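Local coordinates for putative heme binding protein (Tannerella forsythia, PDB 6EU8) that probably binds heme as a member of the HmuY-like family, though with heme-binding properties that differ from those of Porphyromonas gingivalis HmuY, at residues Trp44-Asn49 and Glu54-Lys59. Sequence-based numbering, arbitrary orientation.
Sequences WHVMKN and ETIPAK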
# COMPACT_ATOMS: atom_id res chain seq x y z
N TRP A 44 -2.91 10.48 16.08
CA TRP A 44 -2.10 11.32 15.16
C TRP A 44 -1.32 12.35 15.97
O TRP A 44 -1.80 12.84 17.00
CB TRP A 44 -2.97 11.99 14.14
CG TRP A 44 -3.61 11.09 13.10
CD1 TRP A 44 -3.56 9.71 13.02
CD2 TRP A 44 -4.47 11.51 12.04
NE1 TRP A 44 -4.30 9.27 11.95
CE2 TRP A 44 -4.86 10.35 11.32
CE3 TRP A 44 -4.91 12.76 11.60
CZ2 TRP A 44 -5.72 10.41 10.20
CZ3 TRP A 44 -5.76 12.83 10.50
CH2 TRP A 44 -6.13 11.67 9.80
N HIS A 45 -0.12 12.65 15.49
CA HIS A 45 0.83 13.47 16.23
C HIS A 45 1.26 14.65 15.36
O HIS A 45 1.77 14.45 14.23
CB HIS A 45 2.02 12.63 16.70
CG HIS A 45 1.64 11.61 17.75
ND1 HIS A 45 2.34 10.46 17.95
CD2 HIS A 45 0.65 11.62 18.67
CE1 HIS A 45 1.78 9.76 18.93
NE2 HIS A 45 0.74 10.45 19.38
N VAL A 46 0.99 15.86 15.88
CA VAL A 46 1.38 17.12 15.17
C VAL A 46 2.81 17.43 15.56
O VAL A 46 3.14 17.55 16.74
CB VAL A 46 0.42 18.27 15.53
CG1 VAL A 46 0.84 19.59 14.87
CG2 VAL A 46 -0.99 17.94 15.14
N MET A 47 3.68 17.52 14.56
CA MET A 47 5.09 17.85 14.76
C MET A 47 5.22 19.34 14.45
O MET A 47 4.74 19.81 13.42
CB MET A 47 5.98 17.07 13.80
CG MET A 47 5.97 15.59 14.00
SD MET A 47 6.66 15.19 15.62
CE MET A 47 5.78 13.66 15.83
N LYS A 48 5.82 20.09 15.38
CA LYS A 48 6.04 21.53 15.23
C LYS A 48 7.48 21.79 15.67
O LYS A 48 7.88 21.41 16.77
CB LYS A 48 5.05 22.32 16.10
CG LYS A 48 5.39 23.81 16.32
CD LYS A 48 4.88 24.67 15.18
CE LYS A 48 5.42 26.09 15.29
NZ LYS A 48 4.88 26.92 14.19
N ASN A 49 8.27 22.43 14.79
CA ASN A 49 9.66 22.73 15.06
C ASN A 49 10.50 21.51 15.43
O ASN A 49 11.40 21.59 16.28
CB ASN A 49 9.79 23.82 16.14
CG ASN A 49 9.15 25.14 15.74
OD1 ASN A 49 8.87 25.39 14.57
ND2 ASN A 49 8.92 26.00 16.73
N GLU A 54 1.44 18.29 19.61
CA GLU A 54 0.03 18.07 19.89
C GLU A 54 -0.40 16.67 19.50
O GLU A 54 0.25 16.02 18.67
CB GLU A 54 -0.85 19.08 19.17
CG GLU A 54 -0.76 20.45 19.77
CD GLU A 54 -1.39 21.53 18.93
OE1 GLU A 54 -2.16 21.23 17.98
OE2 GLU A 54 -1.11 22.71 19.24
N THR A 55 -1.52 16.23 20.09
CA THR A 55 -2.14 14.95 19.72
C THR A 55 -3.53 15.16 19.14
O THR A 55 -4.24 16.13 19.47
CB THR A 55 -2.32 13.99 20.92
OG1 THR A 55 -3.20 14.59 21.88
CG2 THR A 55 -1.06 13.67 21.55
N ILE A 56 -3.95 14.24 18.28
CA ILE A 56 -5.31 14.15 17.76
C ILE A 56 -5.81 12.75 18.11
O ILE A 56 -5.13 11.77 17.76
CB ILE A 56 -5.37 14.40 16.24
CG1 ILE A 56 -4.87 15.83 15.87
CG2 ILE A 56 -6.79 14.20 15.71
CD1 ILE A 56 -4.57 15.99 14.39
N PRO A 57 -6.98 12.63 18.78
CA PRO A 57 -7.37 11.33 19.30
C PRO A 57 -7.55 10.26 18.24
O PRO A 57 -8.07 10.53 17.17
CB PRO A 57 -8.72 11.59 19.97
CG PRO A 57 -8.77 13.02 20.25
CD PRO A 57 -7.93 13.68 19.20
N ALA A 58 -7.14 9.05 18.57
CA ALA A 58 -7.41 7.87 17.75
C ALA A 58 -8.92 7.69 17.56
O ALA A 58 -9.68 7.83 18.54
CB ALA A 58 -6.82 6.63 18.39
N LYS A 59 -9.35 7.40 16.33
CA LYS A 59 -10.77 7.21 16.01
C LYS A 59 -10.99 5.90 15.25
O LYS A 59 -10.26 5.58 14.31
CB LYS A 59 -11.31 8.40 15.22
CG LYS A 59 -11.48 9.65 16.07
CD LYS A 59 -11.51 10.93 15.24
CE LYS A 59 -11.28 12.16 16.11
NZ LYS A 59 -9.85 12.58 16.15
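Trp-44 and Ile-56 form a hydrogen-bonded antiparallel pair, Trp-44 N reaching Ile-56 O at 3.1 Å and Ile-56 N returning to Trp-44 O at 2.9 Å, while the N-to-C directions of segments 44-48 and 54-56 lie 152° apart. The next hydrogen-bonded pair is less even: Val-46 N to Glu-54 O is 2.9 Å, but the reverse bond from Glu-54 N to Val-46 O is weak at 3.4 Å. Between them, His-45 and Thr-55 make the non-hydrogen-bonded pair. The three pairs belong to the beta hairpin of strands 44-48 and 51-56, whose first strand also pairs with strand 127-136 in the large antiparallel sheet. On one face, CG2 of Val-46, anti to its own carbonyl carbon, comes within 4.1 Å of Ile-56 CD1, and Val-46 CB lies 3.9 Å from Glu-54 CB. Ile-56 CD1 sits at the edge of the Trp-44 ring, near its plane; NE1 of the indole hydrogen-bonds to Asp-40 OD1, and the ring makes a cation-pi contact with Arg-39. On the opposite face the side chains of His-45 and Thr-55 lie side by side, pointing the same way, with His-45 CD2 3.9 Å from Thr-55 CG2. Both imidazole nitrogens are hydrogen-bonded, ND1 to Asp-112 and NE2 to Glu-43, which should hold the ring's rotation beside the threonine methyl.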